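Local atomic coordinates of phosphocarrier protein HPr (Mycoplasma capricolum, PDB entry 1PCH), a protein that relays phosphoryl groups as the general, non-sugar-specific carrier of the phosphoenolpyruvate-dependent sugar phosphotransferase system. Residues I7-G12 / T83-G88; S19-E24 / G41-I46; S30-I35 / I62-N67; I35-Q40 / T56-T61. One frame throughout, in Å; residues are numbered along the deposited sequence.

Interaction 1: residues I7-G12 / T83-G88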
# COMPACT_ATOMS: atom_id res chain seq x y z
N ILE A 7 -3.80 -6.74 6.45
CA ILE A 7 -2.63 -6.26 7.16
C ILE A 7 -2.41 -7.13 8.40
O ILE A 7 -3.26 -7.19 9.25
CB ILE A 7 -2.86 -4.80 7.66
CG1 ILE A 7 -3.11 -3.83 6.53
CG2 ILE A 7 -1.72 -4.44 8.59
CD1 ILE A 7 -1.93 -3.75 5.54
N THR A 8 -1.27 -7.82 8.45
CA THR A 8 -1.06 -8.68 9.61
C THR A 8 -0.06 -8.12 10.58
O THR A 8 0.15 -8.72 11.65
CB THR A 8 -0.65 -10.08 9.18
OG1 THR A 8 0.30 -10.00 8.12
CG2 THR A 8 -1.90 -10.77 8.60
N ASP A 9 0.55 -6.99 10.20
CA ASP A 9 1.52 -6.36 11.10
C ASP A 9 0.73 -5.95 12.39
O ASP A 9 -0.35 -5.46 12.23
CB ASP A 9 2.07 -5.10 10.46
CG ASP A 9 3.14 -4.44 11.30
OD1 ASP A 9 2.95 -4.29 12.51
OD2 ASP A 9 4.18 -4.05 10.71
N LYS A 10 1.28 -6.26 13.54
CA LYS A 10 0.63 -6.00 14.82
C LYS A 10 0.54 -4.54 15.16
O LYS A 10 -0.17 -4.13 16.10
CB LYS A 10 1.37 -6.77 15.93
CG LYS A 10 1.13 -8.30 15.81
CD LYS A 10 1.83 -9.00 16.95
CE LYS A 10 2.46 -10.30 16.61
NZ LYS A 10 3.50 -10.69 17.64
N VAL A 11 1.25 -3.69 14.42
CA VAL A 11 1.18 -2.25 14.68
C VAL A 11 0.43 -1.55 13.56
O VAL A 11 0.18 -0.36 13.54
CB VAL A 11 2.60 -1.64 14.81
CG1 VAL A 11 2.50 -0.17 15.19
CG2 VAL A 11 3.40 -2.39 15.89
N GLY A 12 0.06 -2.35 12.52
CA GLY A 12 -0.65 -1.75 11.43
C GLY A 12 0.32 -1.20 10.37
O GLY A 12 1.44 -1.62 10.27
N THR A 83 8.13 -6.22 3.81
CA THR A 83 8.19 -5.44 5.07
C THR A 83 7.38 -6.19 6.14
O THR A 83 7.22 -5.74 7.26
CB THR A 83 7.75 -4.01 4.87
OG1 THR A 83 6.45 -3.95 4.27
CG2 THR A 83 8.72 -3.21 4.02
N ALA A 84 6.89 -7.37 5.79
CA ALA A 84 6.10 -8.16 6.75
C ALA A 84 4.80 -7.49 7.08
O ALA A 84 4.19 -7.67 8.14
CB ALA A 84 6.94 -8.45 8.00
N LEU A 85 4.27 -6.65 6.17
CA LEU A 85 3.00 -6.00 6.49
C LEU A 85 1.82 -6.95 6.29
O LEU A 85 0.73 -6.83 6.82
CB LEU A 85 2.82 -4.82 5.51
CG LEU A 85 1.73 -3.82 5.85
CD1 LEU A 85 2.01 -3.11 7.18
CD2 LEU A 85 1.74 -2.70 4.73
N ILE A 86 2.03 -7.86 5.35
CA ILE A 86 1.07 -8.82 4.93
C ILE A 86 1.79 -10.17 4.84
O ILE A 86 3.03 -10.17 4.91
CB ILE A 86 0.36 -8.50 3.60
CG1 ILE A 86 1.21 -8.72 2.34
CG2 ILE A 86 -0.18 -7.08 3.64
CD1 ILE A 86 0.45 -8.56 1.06
N GLN A 87 1.02 -11.20 4.68
CA GLN A 87 1.61 -12.54 4.53
C GLN A 87 1.78 -12.88 3.09
O GLN A 87 0.98 -12.56 2.20
CB GLN A 87 0.81 -13.53 5.35
CG GLN A 87 0.95 -13.18 6.87
CD GLN A 87 0.60 -14.40 7.70
OE1 GLN A 87 1.15 -14.60 8.78
NE2 GLN A 87 -0.28 -15.21 7.14
N GLY A 88 2.93 -13.50 2.75
CA GLY A 88 3.07 -13.81 1.31
C GLY A 88 2.31 -15.10 0.99
O GLY A 88 1.81 -15.73 1.94
OXT GLY A 88 2.27 -15.47 -0.21
O HOH W 1 2.97 -9.89 9.13
O HOH W 2 5.55 -3.58 8.54

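Interaction 2: residues S19-E24 / G41-I46. With SO4 (sulfate ion), chain B.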
# COMPACT_ATOMS: atom_id res chain seq x y z
N SER A 19 6.67 4.39 4.83
CA SER A 19 7.75 5.14 4.19
C SER A 19 8.31 4.37 3.01
O SER A 19 8.57 4.98 1.97
CB SER A 19 8.84 5.48 5.19
OG SER A 19 9.63 4.40 5.54
N VAL A 20 8.54 3.08 3.21
CA VAL A 20 9.05 2.18 2.20
C VAL A 20 8.10 2.04 1.02
O VAL A 20 8.43 2.06 -0.15
CB VAL A 20 9.43 0.80 2.75
CG1 VAL A 20 9.93 -0.08 1.62
CG2 VAL A 20 10.49 0.96 3.83
N LEU A 21 6.80 1.93 1.36
CA LEU A 21 5.79 1.86 0.31
C LEU A 21 5.69 3.16 -0.47
O LEU A 21 5.61 3.09 -1.68
CB LEU A 21 4.43 1.53 0.90
CG LEU A 21 4.35 0.03 1.36
CD1 LEU A 21 3.10 0.01 2.31
CD2 LEU A 21 4.07 -0.83 0.13
N ALA A 22 5.68 4.29 0.21
CA ALA A 22 5.57 5.59 -0.48
C ALA A 22 6.72 5.76 -1.45
O ALA A 22 6.55 6.22 -2.57
CB ALA A 22 5.54 6.69 0.55
N LYS A 23 7.91 5.33 -1.00
CA LYS A 23 9.11 5.44 -1.84
C LYS A 23 8.94 4.60 -3.10
O LYS A 23 9.27 4.94 -4.22
CB LYS A 23 10.32 4.90 -1.04
CG LYS A 23 11.52 4.61 -1.97
CD LYS A 23 12.71 4.15 -1.18
CE LYS A 23 13.96 3.98 -2.02
NZ LYS A 23 14.97 3.09 -1.34
N GLU A 24 8.52 3.36 -2.85
CA GLU A 24 8.36 2.41 -3.95
C GLU A 24 7.29 2.84 -4.91
O GLU A 24 7.47 2.86 -6.13
CB GLU A 24 8.11 1.00 -3.44
CG GLU A 24 8.09 0.03 -4.64
CD GLU A 24 9.52 -0.39 -4.97
OE1 GLU A 24 10.44 -0.02 -4.19
OE2 GLU A 24 9.67 -1.14 -5.94
N GLY A 41 -6.53 6.61 -0.25
CA GLY A 41 -5.38 7.50 -0.17
C GLY A 41 -4.39 7.25 -1.31
O GLY A 41 -4.47 6.24 -2.01
N ASN A 42 -3.51 8.21 -1.48
CA ASN A 42 -2.45 8.11 -2.51
C ASN A 42 -1.27 7.44 -1.80
O ASN A 42 -0.74 7.94 -0.82
CB ASN A 42 -2.18 9.46 -3.09
CG ASN A 42 -1.01 9.52 -4.04
OD1 ASN A 42 -0.35 8.53 -4.29
ND2 ASN A 42 -0.74 10.70 -4.58
N LEU A 43 -0.89 6.29 -2.34
CA LEU A 43 0.14 5.47 -1.73
C LEU A 43 1.51 6.10 -1.83
O LEU A 43 2.45 5.72 -1.12
CB LEU A 43 0.08 4.06 -2.25
CG LEU A 43 0.87 2.99 -1.55
CD1 LEU A 43 0.56 2.73 -0.13
CD2 LEU A 43 1.06 1.76 -2.40
N LYS A 44 1.59 7.10 -2.71
CA LYS A 44 2.84 7.81 -2.90
C LYS A 44 3.09 8.82 -1.81
O LYS A 44 4.19 9.34 -1.66
CB LYS A 44 2.87 8.50 -4.29
CG LYS A 44 2.79 7.54 -5.44
CD LYS A 44 2.65 8.26 -6.77
CE LYS A 44 2.80 7.25 -7.92
NZ LYS A 44 2.68 7.97 -9.23
N SER A 45 2.05 9.12 -1.05
CA SER A 45 2.15 10.09 0.04
C SER A 45 2.21 9.39 1.40
O SER A 45 1.23 8.78 1.84
CB SER A 45 0.95 11.03 0.03
OG SER A 45 0.82 11.73 1.25
N ILE A 46 3.33 9.55 2.11
CA ILE A 46 3.45 8.94 3.42
C ILE A 46 2.43 9.53 4.39
O ILE A 46 1.89 8.86 5.23
CB ILE A 46 4.85 9.06 4.03
CG1 ILE A 46 4.86 8.47 5.47
CG2 ILE A 46 5.29 10.51 4.11
CD1 ILE A 46 6.24 7.96 5.82
S SO4 B . 4.58 13.04 1.31
O1 SO4 B . 5.71 14.03 1.54
O2 SO4 B . 5.19 11.67 1.14
O3 SO4 B . 3.63 13.10 2.43
O4 SO4 B . 3.91 13.42 0.02

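Interaction 3: residues S30-I35 / I62-N67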
# COMPACT_ATOMS: atom_id res chain seq x y z
N SER A 30 1.99 5.29 -12.79
CA SER A 30 0.61 4.99 -12.49
C SER A 30 0.15 5.76 -11.22
O SER A 30 0.92 5.99 -10.34
CB SER A 30 0.47 3.50 -12.07
OG SER A 30 0.62 2.67 -13.23
N ASN A 31 -1.14 5.91 -11.18
CA ASN A 31 -1.84 6.41 -9.99
C ASN A 31 -2.03 5.18 -9.09
O ASN A 31 -2.59 4.19 -9.48
CB ASN A 31 -3.17 7.00 -10.38
CG ASN A 31 -2.93 8.19 -11.32
OD1 ASN A 31 -2.30 9.14 -10.89
ND2 ASN A 31 -3.42 8.08 -12.55
N ILE A 32 -1.51 5.27 -7.87
CA ILE A 32 -1.57 4.17 -6.96
C ILE A 32 -2.28 4.57 -5.67
O ILE A 32 -1.87 5.36 -4.86
CB ILE A 32 -0.21 3.56 -6.67
CG1 ILE A 32 0.56 3.18 -7.95
CG2 ILE A 32 -0.37 2.34 -5.77
CD1 ILE A 32 2.04 2.95 -7.68
N THR A 33 -3.51 4.00 -5.59
CA THR A 33 -4.37 4.31 -4.47
C THR A 33 -4.48 3.12 -3.52
O THR A 33 -4.41 1.95 -3.89
CB THR A 33 -5.75 4.72 -5.00
OG1 THR A 33 -5.52 5.81 -5.90
CG2 THR A 33 -6.65 5.22 -3.88
N ILE A 34 -4.60 3.46 -2.27
CA ILE A 34 -4.78 2.46 -1.20
C ILE A 34 -6.17 2.77 -0.59
O ILE A 34 -6.52 3.93 -0.42
CB ILE A 34 -3.71 2.48 -0.18
CG1 ILE A 34 -3.93 1.46 0.98
CG2 ILE A 34 -3.48 3.87 0.40
CD1 ILE A 34 -2.65 1.29 1.80
N ILE A 35 -6.95 1.72 -0.48
CA ILE A 35 -8.32 1.80 0.02
C ILE A 35 -8.41 0.92 1.28
O ILE A 35 -7.86 -0.19 1.28
CB ILE A 35 -9.30 1.19 -1.04
CG1 ILE A 35 -9.26 1.94 -2.36
CG2 ILE A 35 -10.68 1.07 -0.48
CD1 ILE A 35 -9.74 1.16 -3.55
N ILE A 62 -5.20 -2.25 -3.05
CA ILE A 62 -4.31 -1.37 -3.77
C ILE A 62 -4.72 -1.41 -5.26
O ILE A 62 -4.90 -2.49 -5.84
CB ILE A 62 -2.84 -1.75 -3.65
CG1 ILE A 62 -2.33 -1.84 -2.24
CG2 ILE A 62 -1.98 -0.82 -4.49
CD1 ILE A 62 -2.25 -0.53 -1.52
N GLN A 63 -4.95 -0.24 -5.80
CA GLN A 63 -5.39 -0.07 -7.16
C GLN A 63 -4.32 0.78 -7.91
O GLN A 63 -3.99 1.83 -7.40
CB GLN A 63 -6.71 0.69 -7.26
CG GLN A 63 -7.28 0.79 -8.67
CD GLN A 63 -8.66 0.12 -8.75
OE1 GLN A 63 -8.77 -1.00 -9.25
NE2 GLN A 63 -9.69 0.78 -8.24
N ALA A 64 -3.85 0.24 -9.00
CA ALA A 64 -2.84 0.99 -9.79
C ALA A 64 -3.49 1.25 -11.16
O ALA A 64 -4.07 0.33 -11.75
CB ALA A 64 -1.58 0.19 -9.91
N ASP A 65 -3.42 2.47 -11.63
CA ASP A 65 -3.99 2.80 -12.94
C ASP A 65 -2.94 3.59 -13.70
O ASP A 65 -2.37 4.60 -13.28
CB ASP A 65 -5.32 3.48 -12.84
CG ASP A 65 -6.30 2.72 -11.93
OD1 ASP A 65 -6.65 1.57 -12.27
OD2 ASP A 65 -6.67 3.27 -10.86
N GLY A 66 -2.60 3.02 -14.86
CA GLY A 66 -1.56 3.68 -15.62
C GLY A 66 -0.75 2.71 -16.39
O GLY A 66 -0.94 1.50 -16.36
N ASN A 67 0.21 3.26 -17.14
CA ASN A 67 0.96 2.46 -18.08
C ASN A 67 1.82 1.42 -17.48
O ASN A 67 2.11 0.39 -18.11
CB ASN A 67 1.58 3.34 -19.14
CG ASN A 67 3.08 3.43 -19.09
OD1 ASN A 67 3.63 4.07 -18.20
ND2 ASN A 67 3.73 2.78 -20.07

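Interaction 4: residues I35-Q40 / T56-T61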
# COMPACT_ATOMS: atom_id res chain seq x y z
N ILE A 35 -6.95 1.72 -0.48
CA ILE A 35 -8.32 1.80 0.02
C ILE A 35 -8.41 0.92 1.28
O ILE A 35 -7.86 -0.19 1.28
CB ILE A 35 -9.30 1.19 -1.04
CG1 ILE A 35 -9.26 1.94 -2.36
CG2 ILE A 35 -10.68 1.07 -0.48
CD1 ILE A 35 -9.74 1.16 -3.55
N ALA A 36 -9.02 1.46 2.29
CA ALA A 36 -9.25 0.87 3.57
C ALA A 36 -10.52 1.49 4.22
O ALA A 36 -10.64 2.69 4.38
CB ALA A 36 -8.08 0.98 4.49
N ASN A 37 -11.45 0.60 4.58
CA ASN A 37 -12.69 1.08 5.22
C ASN A 37 -13.33 2.07 4.26
O ASN A 37 -13.49 1.77 3.08
CB ASN A 37 -12.44 1.65 6.59
CG ASN A 37 -11.46 0.89 7.44
OD1 ASN A 37 -10.44 1.43 7.93
ND2 ASN A 37 -11.70 -0.40 7.66
N GLU A 38 -13.69 3.25 4.71
CA GLU A 38 -14.32 4.23 3.84
C GLU A 38 -13.29 5.19 3.22
O GLU A 38 -13.73 6.05 2.47
CB GLU A 38 -15.28 5.06 4.73
CG GLU A 38 -14.57 5.94 5.69
CD GLU A 38 -13.90 5.34 6.87
OE1 GLU A 38 -13.60 4.14 6.95
OE2 GLU A 38 -13.66 6.11 7.86
N LYS A 39 -12.04 5.07 3.58
CA LYS A 39 -10.95 5.94 3.20
C LYS A 39 -10.19 5.43 1.95
O LYS A 39 -9.92 4.26 1.80
CB LYS A 39 -9.92 6.09 4.31
CG LYS A 39 -10.34 6.46 5.67
CD LYS A 39 -9.88 5.52 6.75
CE LYS A 39 -10.57 5.81 8.09
NZ LYS A 39 -11.33 4.64 8.61
N GLN A 40 -9.75 6.38 1.17
CA GLN A 40 -8.91 6.16 -0.00
C GLN A 40 -7.72 7.13 0.11
O GLN A 40 -7.87 8.26 0.56
CB GLN A 40 -9.65 6.41 -1.29
CG GLN A 40 -10.56 5.29 -1.77
CD GLN A 40 -11.06 5.56 -3.19
OE1 GLN A 40 -12.11 5.08 -3.60
NE2 GLN A 40 -10.30 6.36 -3.93
N THR A 56 -4.02 -3.40 12.20
CA THR A 56 -4.02 -4.84 11.98
C THR A 56 -5.45 -5.38 11.77
O THR A 56 -6.40 -4.95 12.46
CB THR A 56 -3.50 -5.51 13.29
OG1 THR A 56 -2.30 -4.86 13.67
CG2 THR A 56 -3.37 -6.97 13.16
N GLY A 57 -5.56 -6.31 10.86
CA GLY A 57 -6.76 -7.01 10.49
C GLY A 57 -7.55 -6.35 9.42
O GLY A 57 -8.50 -6.84 8.83
N THR A 58 -7.09 -5.10 9.11
CA THR A 58 -7.78 -4.35 8.09
C THR A 58 -7.49 -4.93 6.72
O THR A 58 -6.36 -5.29 6.40
CB THR A 58 -7.36 -2.85 8.10
OG1 THR A 58 -7.63 -2.33 9.42
CG2 THR A 58 -8.16 -2.03 7.12
N GLU A 59 -8.52 -5.04 5.92
CA GLU A 59 -8.37 -5.51 4.56
C GLU A 59 -8.22 -4.22 3.69
O GLU A 59 -9.04 -3.34 3.69
CB GLU A 59 -9.60 -6.25 4.04
CG GLU A 59 -9.32 -6.86 2.65
CD GLU A 59 -10.53 -7.64 2.14
OE1 GLU A 59 -11.50 -6.99 1.74
OE2 GLU A 59 -10.46 -8.90 2.14
N ILE A 60 -7.08 -4.23 3.01
CA ILE A 60 -6.80 -3.09 2.14
C ILE A 60 -6.83 -3.57 0.69
O ILE A 60 -6.64 -4.74 0.40
CB ILE A 60 -5.43 -2.51 2.47
CG1 ILE A 60 -4.27 -3.51 2.27
CG2 ILE A 60 -5.43 -1.93 3.87
CD1 ILE A 60 -3.07 -2.92 1.58
N THR A 61 -7.02 -2.58 -0.16
CA THR A 61 -7.02 -2.82 -1.58
C THR A 61 -6.08 -1.77 -2.21
O THR A 61 -6.13 -0.63 -1.78
CB THR A 61 -8.43 -2.64 -2.19
OG1 THR A 61 -9.26 -3.68 -1.61
CG2 THR A 61 -8.35 -2.96 -3.67
O HOH W 3 -11.23 -2.03 4.24

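Interaction 1: residues I7-G12 / T83-G88
L85 is the side chain that ties the C-terminal tail to the loop after strand 2-6. From CB, which lies on the far side of its backbone from residues 7-12, the chain bends back: CG is anti to the backbone N (chi1 -167°) and meets I7 CD1 at 3.7 Å. CD1 then reaches between D9 and G12, 3.5 Å from G12 O and 3.8 Å from D9 CB, while CD2 stays beside I7 CD1 and packs on L21 of helix 15-25. The carbonyl of the same residue faces the loop backbone. L85 O accepts a bond from T8 N at 2.8 Å and a weak one from D9 N, and the CA-H of I7 also points at it, so one oxygen gathers three consecutive loop residues. T8 lays its hydroxyl across Q87, OG1 lying 3.5 Å from Q87 CG with the two side chains roughly perpendicular. Two waters bridge the polar groups: one joins T8 OG1 to A84 O, the other donates to both D9 OD2 and T83 O. D9 itself is held at both carboxylate oxygens. OD1 closes an Asx turn by accepting from V11 N at 2.6 Å on its anti side, and OD2 is bonded to NE2 of H14, the histidine that carries the phosphoryl group. A84, with positive phi, ends helix 69-82 in a Schellman motif and turns the tail toward the loop. The contact thus joins the chain's C-terminal end to the loop leading into the active site of the HPr fold.

Interaction 2: residues S19-E24 / G41-I46
Residues 19-24 of helix 15-25 come closest to residues 41-46 at A22 and K44, whose CA atoms are 4.3 Å apart. The chain leaves strand 39-42 through a type I turn from N42 to S45, which N42 OD1 reinforces as an Asx turn by accepting from K44 N at 2.9 Å, the donor standing well above the amide's carbonyl plane. The turn sets L43 O against the helix, where the CA-H of A22 points at it (CA to O 3.2 Å, 151° at the hydrogen). The small side chain of A22 suits this close approach; its CB sits over the peptide backbone of the turn, 3.7 Å from K44 O. Larger groups touch around it: L21 CB rests on L43 CD1 toward the sheet, and I46 reaches over S19. With CG1 anti to the backbone N (chi1 176°), I46 brings CD1 to 3.6 Å from S19 CB. S19 OG is turned to R16 O, one turn back in its own helix. Here one helix of the open-faced beta-sandwich of HPr packs against the start of the short helix 46-52. S45 is the N-cap of that helix, its OG accepting from N48 N, and is the predicted phosphorylation site, unmodified in this crystal. A sulfate, probably from the crystallisation liquor, lies at this helix start: O2 accepts from I46 N at 3.0 Å, S45 OG makes a weak bond to O3, and M47 N is a further donor. K44 extends away from the contact, its NZ bonded to F28 O and S30 O.

Interaction 3: residues S30-I35 / I62-N67
I62 is the bump of the apolar face, its two branches parting over I34 and I32. I62 CD1 lodges 3.6 Å from I34 CB and equally close to I34 CG1, while I62 CG2 meets I32 CG2 at 3.8 Å. Placing CG1 beside the backbone N (chi1 -56°) and CG2 beside the carbonyl carbon lets a single isoleucine touch two others. Further along the same face A64 offers only a methyl, and the shallow place it leaves is met by I32 CG1 at 4.2 Å and covered by A69 and I73 of helix 69-82. Beneath this relief the backbones run antiparallel, their axes 4.7 Å apart at closest approach. N31 with D65 and T33 with Q63 are hydrogen-bonded pairs, each with two N-H to O bonds; that from T33 N to Q63 O, 2.9 Å, enters nearly along the C=O axis. I32 with A64, between them, and I34 with I62, beyond T33 and Q63, are non-hydrogen-bonded pairs. At the strand end S30 OG crosses over G66, 3.4 Å from its CA, and bonds to D68 OD1; G66 has no side chain to block the close approach of S30. N31, T33, Q63 and D65 line the opposite, more exposed face. One apolar face under helices and one polar face is the pattern of the open-faced beta-sandwich, here at the two central strands of the four-stranded HPr sheet.

Interaction 4: residues I35-Q40 / T56-T61
Strands 31-36 and 59-65 run antiparallel and are joined here through I35 and T61, a hydrogen-bonded pair with CA atoms 5.1 Å apart. Just beyond it the chain folds back through a type II' beta turn, A36 to K39, which makes the hairpin leading into edge strand 39-42 of the HPr sheet. I35 N donates a hydrogen bond to T61 O at 2.8 Å, and T61 N donates one to I35 O; the CA-H of I60 also faces I35 O. On the more open side I35 CB lies 4.1 Å from T61 CB, while T61 OG1 is hydrogen-bonded with S4 OG on strand 2-6. On the helix-covered side A36 CB packs against two methyls, I60 CG2 and T58 CG2, each 4.0 Å away. T58 can present that methyl because CG2 is anti to its backbone N, which leaves OG1 to bond with K55 O. N37 swings its amide across T58 at about a right angle, ND2 coming 3.9 Å from CG2. Within the turn K39 NZ forms a salt bridge with E38. Where the strands splay apart a water takes over the bridging: it accepts from N37 N and donates to E59 O at 2.6 Å.

Interactions 3 and 4 are successive lengths of one strand pairing, 31-36 with 59-65, and share I35; four backbone bonds hold interaction 3, and interaction 4 adds two before a water takes over beside the exposed turn. Interaction 2 relies on packing and a CA-H to O contact, and meets interaction 3 through backbone bonds from G41 and L43 to I34 and I32. Interaction 1 closes the chain around the others, touching interaction 2 at L85 and L21 and interaction 4 where D9 O and I7 N bond to T56 and T58. Each has a buried side (I32, I34, I62 and A64; L21, A22 and L43; I7 and L85; A36 and I60) and exposed groups (N31 and D65; I46; Q87; N37).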